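Local coordinates for protein Lv-ranaspumin (Lv-RSN-1) (Leptodactylus vastus, PDB 4K82) that is a surfactant protein of the frog's foam nest, where it probably lowers surface tension and helps the foam to form and last, at residues D176-N181 and G193-L198; V35-Y40 and D91-L96. One frame throughout, in Å; residues are numbered along the deposited sequence.

Contact 1. Residues D176-N181 and G193-L198; sequences DDLFKN and GIAKPL
Leu-178 pushes one methyl against the backbone of Ala-195. Its CD1 lies 3.6 Å from Ala-195 CA, the closest approach of the two segments. CG stands anti to the backbone N (chi1 -177°), which carries CD1 across to Ala-195 and on to CB of Leu-198. The side chains of Leu-178 and Leu-198 meet at about a right angle. CB of Ala-195 fits between Leu-178 and Asn-181, 3.8 Å from Asn-181 CB.

The amide of Asn-181 is turned by a bond within its own segment. ND2 gives a hydrogen to Asp-177 O at 2.8 Å, and the acceptor lies nearly in the amide plane. This fixes the rotation of the amide. ND2 then sits 3.7 Å from CG1 of Ile-194. The side chains of Asn-181 and Ile-194 cross at about a right angle. Beyond it, Ile-194 CD1 reaches CB of Asp-177 at 3.9 Å. No direct hydrogen bond joins the segments. One water bridges them: it donates to Asn-181 OD1 and accepts from Ile-194 N.

The contact closes the base of a beta hairpin. Helix 175-180 leads into strand 182-185, strand 188-191 returns antiparallel, and helix 196-212 follows. Asn-181 also shares backbone hydrogen bonding with Glu-192. Leu-178 also touches Leu-163 of helix 152-165, and Leu-170 and Val-173 in the loop between helices 152-165 and 175-180.

Contact 2. Residues V35-Y40 and D91-L96; sequences VIICAY and DIIQGL
Two helices of the all-alpha core, 29-42 and 89-102, pack here through Ile-93, which meets Ile-36, Ile-37 and Tyr-40. The short segments run at 127° to each other, with axes 10.0 Å apart at closest approach. The longer branch of Ile-93 meets Tyr-40 and Ile-36, and the CG2 methyl meets mainly Ile-37. CG1 lies over one face of the Tyr-40 ring, 4.1 Å from its centroid, and makes a CH-pi contact. It is offset toward the rim, and the nearest ring atom is CG at 3.8 Å. The ring is brought there by a chi1 of -171°, which sets CG of Tyr-40 anti to the backbone N. CD1 of Ile-93 goes on to Ile-36 CG2, 4.0 Å away. CG2 turns the other way and meets Ile-37 CG2 at 3.9 Å.

These three partners lie within about one turn of helix 29-42, and the isoleucine enters among them. This is apolar helix-to-helix packing, with no hydrogen bond between the segments. Cutting Ile-93 back to an alanine is likely to leave the face of Tyr-40 without its CH-pi partner and to open a gap beside Ile-36 and Ile-37.

One turn along from Ile-93, Leu-96 adds a second point of contact. Its CG and CD2 both lie 4.2 Å from Ile-37 CD1. Helix 48-64 packs beside both segments, with Leu-57 against Ile-36 and Leu-58 against Leu-96. On helix 29-42, the CB of Cys-38 points away from segment 91-96, and the residue is joined by a disulfide to Cys-114 of helix 107-121.

In the fold
Contacts 1 and 2 lie on opposite sides of the centre of this elongated, mainly helical chain. Their centres are 34 Å apart, and their nearest atoms are about 17 Å apart, so they do not touch. Contact 2 is the more central, 13 Å from the chain centre, against 24 Å for contact 1. They follow in series along the sequence. Contact 2 joins two segments with 50 residues between them, among them helix 48-64. Contact 1 spans just 11 residues, mostly the two-stranded hairpin. Contact 2 is buried, while contact 1 is partly exposed. No ligand or active site is described for either.

Contact 1. Residues D176-N181 and G193-L198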
loop_
_atom_site.group_PDB
_atom_site.type_symbol
_atom_site.label_atom_id
_atom_site.label_comp_id
_atom_site.label_asym_id
_atom_site.label_seq_id
_atom_site.Cartn_x
_atom_site.Cartn_y
_atom_site.Cartn_z
ATOM N N ASP A 176 -0.506 4.835 23.880
ATOM C CA ASP A 176 -0.979 5.597 25.020
ATOM C C ASP A 176 -0.293 6.962 25.101
ATOM O O ASP A 176 -0.952 7.993 25.196
ATOM C CB ASP A 176 -0.808 4.788 26.313
ATOM C CG ASP A 176 0.633 4.346 26.551
ATOM O OD1 ASP A 176 1.453 4.395 25.603
ATOM O OD2 ASP A 176 0.944 3.939 27.692
ATOM N N ASP A 177 1.031 6.982 25.024
ATOM C CA ASP A 177 1.741 8.251 25.078
ATOM C C ASP A 177 1.492 9.126 23.852
ATOM O O ASP A 177 1.468 10.356 23.954
ATOM C CB ASP A 177 3.246 8.030 25.262
ATOM C CG ASP A 177 3.615 7.710 26.696
ATOM O OD1 ASP A 177 2.726 7.742 27.569
ATOM O OD2 ASP A 177 4.799 7.429 26.951
ATOM N N LEU A 178 1.326 8.491 22.694
ATOM C CA LEU A 178 1.034 9.226 21.469
ATOM C C LEU A 178 -0.248 10.034 21.664
ATOM O O LEU A 178 -0.292 11.238 21.386
ATOM C CB LEU A 178 0.895 8.268 20.282
ATOM C CG LEU A 178 0.665 8.938 18.928
ATOM C CD1 LEU A 178 1.983 9.330 18.295
ATOM C CD2 LEU A 178 -0.134 8.028 18.002
ATOM N N PHE A 179 -1.278 9.395 22.194
ATOM C CA PHE A 179 -2.550 10.103 22.321
ATOM C C PHE A 179 -2.652 11.045 23.510
ATOM O O PHE A 179 -3.582 11.851 23.584
ATOM C CB PHE A 179 -3.729 9.143 22.230
ATOM C CG PHE A 179 -4.077 8.778 20.816
ATOM C CD1 PHE A 179 -3.423 7.737 20.171
ATOM C CD2 PHE A 179 -5.022 9.513 20.116
ATOM C CE1 PHE A 179 -3.728 7.418 18.857
ATOM C CE2 PHE A 179 -5.344 9.189 18.805
ATOM C CZ PHE A 179 -4.694 8.147 18.174
ATOM N N LYS A 180 -1.698 10.981 24.433
ATOM C CA LYS A 180 -1.581 12.038 25.430
ATOM C C LYS A 180 -1.243 13.356 24.748
ATOM O O LYS A 180 -1.481 14.432 25.292
ATOM C CB LYS A 180 -0.521 11.699 26.478
ATOM C CG LYS A 180 -0.988 10.675 27.491
ATOM C CD LYS A 180 0.148 10.143 28.349
ATOM C CE LYS A 180 -0.294 8.861 29.052
ATOM N NZ LYS A 180 0.851 7.996 29.451
ATOM N N ASN A 181 -0.704 13.253 23.538
ATOM C CA ASN A 181 -0.223 14.398 22.783
ATOM C C ASN A 181 -1.052 14.741 21.545
ATOM O O ASN A 181 -0.600 15.478 20.663
ATOM C CB ASN A 181 1.222 14.137 22.374
ATOM C CG ASN A 181 2.162 14.176 23.555
ATOM O OD1 ASN A 181 2.623 15.246 23.954
ATOM N ND2 ASN A 181 2.442 13.012 24.131
ATOM N N GLY A 193 4.263 17.463 20.666
ATOM C CA GLY A 193 5.385 16.672 21.153
ATOM C C GLY A 193 5.748 15.450 20.326
ATOM O O GLY A 193 5.960 15.534 19.116
ATOM N N ILE A 194 5.794 14.294 20.982
ATOM C CA ILE A 194 6.181 13.049 20.310
ATOM C C ILE A 194 5.172 12.557 19.257
ATOM O O ILE A 194 5.458 11.618 18.515
ATOM C CB ILE A 194 6.467 11.934 21.330
ATOM C CG1 ILE A 194 5.204 11.621 22.139
ATOM C CG2 ILE A 194 7.609 12.352 22.249
ATOM C CD1 ILE A 194 5.419 10.597 23.248
ATOM N N ALA A 195 4.001 13.196 19.186
ATOM C CA ALA A 195 2.981 12.830 18.201
ATOM C C ALA A 195 3.123 13.593 16.874
ATOM O O ALA A 195 2.440 13.290 15.900
ATOM C CB ALA A 195 1.581 13.040 18.780
ATOM N N LYS A 196 4.027 14.570 16.831
ATOM C CA LYS A 196 4.183 15.378 15.625
ATOM C C LYS A 196 4.573 14.601 14.351
ATOM O O LYS A 196 4.015 14.864 13.285
ATOM C CB LYS A 196 5.133 16.565 15.872
ATOM C CG LYS A 196 5.269 17.509 14.679
ATOM C CD LYS A 196 3.922 18.114 14.280
ATOM C CE LYS A 196 4.068 19.517 13.661
ATOM N NZ LYS A 196 4.990 19.581 12.478
ATOM N N PRO A 197 5.524 13.640 14.442
ATOM C CA PRO A 197 5.833 12.845 13.246
ATOM C C PRO A 197 4.622 12.097 12.669
ATOM O O PRO A 197 4.448 12.089 11.449
ATOM C CB PRO A 197 6.880 11.850 13.763
ATOM C CG PRO A 197 7.590 12.609 14.835
ATOM C CD PRO A 197 6.498 13.389 15.523
ATOM N N LEU A 198 3.803 11.495 13.535
ATOM C CA LEU A 198 2.575 10.827 13.102
ATOM C C LEU A 198 1.657 11.846 12.429
ATOM O O LEU A 198 1.115 11.595 11.359
ATOM C CB LEU A 198 1.881 10.159 14.295
ATOM C CG LEU A 198 0.673 9.241 14.069
ATOM C CD1 LEU A 198 -0.616 10.007 13.849
ATOM C CD2 LEU A 198 0.906 8.261 12.933
HETATM O O HOH W 1 5.466 14.925 24.134
#

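Contact 2. Residues V35-Y40 and D91-L96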
loop_
_atom_site.group_PDB
_atom_site.type_symbol
_atom_site.label_atom_id
_atom_site.label_comp_id
_atom_site.label_asym_id
_atom_site.label_seq_id
_atom_site.Cartn_x
_atom_site.Cartn_y
_atom_site.Cartn_z
ATOM N N VAL A 35 1.758 -1.163 -4.225
ATOM C CA VAL A 35 2.279 -1.541 -2.918
ATOM C C VAL A 35 3.243 -2.717 -3.018
ATOM O O VAL A 35 4.346 -2.666 -2.482
ATOM C CB VAL A 35 1.142 -1.891 -1.949
ATOM C CG1 VAL A 35 1.701 -2.480 -0.666
ATOM C CG2 VAL A 35 0.281 -0.654 -1.674
ATOM N N ILE A 36 2.834 -3.764 -3.725
ATOM C CA ILE A 36 3.675 -4.943 -3.894
ATOM C C ILE A 36 4.977 -4.631 -4.621
ATOM O O ILE A 36 6.059 -4.985 -4.153
ATOM C CB ILE A 36 2.906 -6.020 -4.643
ATOM C CG1 ILE A 36 1.741 -6.483 -3.775
ATOM C CG2 ILE A 36 3.820 -7.204 -4.983
ATOM C CD1 ILE A 36 0.720 -7.316 -4.539
ATOM N N ILE A 37 4.864 -3.946 -5.752
ATOM C CA ILE A 37 6.037 -3.586 -6.536
ATOM C C ILE A 37 7.000 -2.705 -5.735
ATOM O O ILE A 37 8.204 -2.940 -5.692
ATOM C CB ILE A 37 5.622 -2.871 -7.837
ATOM C CG1 ILE A 37 5.016 -3.892 -8.809
ATOM C CG2 ILE A 37 6.825 -2.221 -8.494
ATOM C CD1 ILE A 37 4.130 -3.258 -9.873
ATOM N N CYS A 38 6.471 -1.705 -5.061
ATOM C CA CYS A 38 7.357 -0.801 -4.356
ATOM C C CYS A 38 7.926 -1.425 -3.083
ATOM O O CYS A 38 9.040 -1.113 -2.691
ATOM C CB CYS A 38 6.672 0.547 -4.131
ATOM S SG CYS A 38 6.345 1.338 -5.723
ATOM N N ALA A 39 7.182 -2.336 -2.459
ATOM C CA ALA A 39 7.712 -3.048 -1.306
ATOM C C ALA A 39 8.902 -3.894 -1.734
ATOM O O ALA A 39 9.950 -3.901 -1.091
ATOM C CB ALA A 39 6.637 -3.928 -0.677
ATOM N N TYR A 40 8.734 -4.623 -2.830
ATOM C CA TYR A 40 9.829 -5.415 -3.352
ATOM C C TYR A 40 11.049 -4.552 -3.679
ATOM O O TYR A 40 12.173 -4.895 -3.315
ATOM C CB TYR A 40 9.381 -6.218 -4.585
ATOM C CG TYR A 40 10.431 -7.202 -5.015
ATOM C CD1 TYR A 40 11.496 -6.799 -5.809
ATOM C CD2 TYR A 40 10.379 -8.521 -4.598
ATOM C CE1 TYR A 40 12.485 -7.694 -6.183
ATOM C CE2 TYR A 40 11.364 -9.422 -4.970
ATOM C CZ TYR A 40 12.415 -8.992 -5.757
ATOM O OH TYR A 40 13.410 -9.873 -6.139
ATOM N N ASP A 91 12.500 -10.425 -11.420
ATOM C CA ASP A 91 12.204 -10.271 -12.833
ATOM C C ASP A 91 10.719 -10.090 -13.084
ATOM O O ASP A 91 10.342 -9.348 -13.987
ATOM C CB ASP A 91 12.724 -11.453 -13.646
ATOM C CG ASP A 91 14.227 -11.432 -13.803
ATOM O OD1 ASP A 91 14.846 -10.381 -13.513
ATOM O OD2 ASP A 91 14.785 -12.459 -14.232
ATOM N N ILE A 92 9.883 -10.791 -12.312
ATOM C CA ILE A 92 8.442 -10.619 -12.424
ATOM C C ILE A 92 8.053 -9.196 -12.045
ATOM O O ILE A 92 7.291 -8.534 -12.748
ATOM C CB ILE A 92 7.669 -11.627 -11.546
ATOM C CG1 ILE A 92 7.866 -13.036 -12.103
ATOM C CG2 ILE A 92 6.204 -11.254 -11.492
ATOM C CD1 ILE A 92 7.321 -14.128 -11.210
ATOM N N ILE A 93 8.606 -8.721 -10.939
ATOM C CA ILE A 93 8.278 -7.383 -10.460
ATOM C C ILE A 93 8.695 -6.309 -11.469
ATOM O O ILE A 93 7.917 -5.398 -11.769
ATOM C CB ILE A 93 8.902 -7.125 -9.077
ATOM C CG1 ILE A 93 8.271 -8.033 -8.015
ATOM C CG2 ILE A 93 8.790 -5.629 -8.688
ATOM C CD1 ILE A 93 6.849 -7.644 -7.594
ATOM N N GLN A 94 9.903 -6.433 -12.015
ATOM C CA GLN A 94 10.384 -5.434 -12.963
ATOM C C GLN A 94 9.590 -5.505 -14.264
ATOM O O GLN A 94 9.208 -4.473 -14.821
ATOM C CB GLN A 94 11.888 -5.585 -13.218
ATOM C CG GLN A 94 12.746 -5.235 -12.005
ATOM C CD GLN A 94 12.518 -3.806 -11.498
ATOM O OE1 GLN A 94 11.910 -3.594 -10.446
ATOM N NE2 GLN A 94 13.014 -2.823 -12.248
ATOM N N GLY A 95 9.321 -6.725 -14.725
ATOM C CA GLY A 95 8.484 -6.936 -15.895
ATOM C C GLY A 95 7.085 -6.373 -15.732
ATOM O O GLY A 95 6.542 -5.713 -16.628
ATOM N N LEU A 96 6.497 -6.622 -14.566
ATOM C CA LEU A 96 5.162 -6.145 -14.277
ATOM C C LEU A 96 5.140 -4.620 -14.262
ATOM O O LEU A 96 4.238 -3.993 -14.824
ATOM C CB LEU A 96 4.682 -6.711 -12.936
ATOM C CG LEU A 96 3.265 -6.316 -12.558
ATOM C CD1 LEU A 96 2.318 -6.731 -13.682
ATOM C CD2 LEU A 96 2.894 -6.985 -11.251
#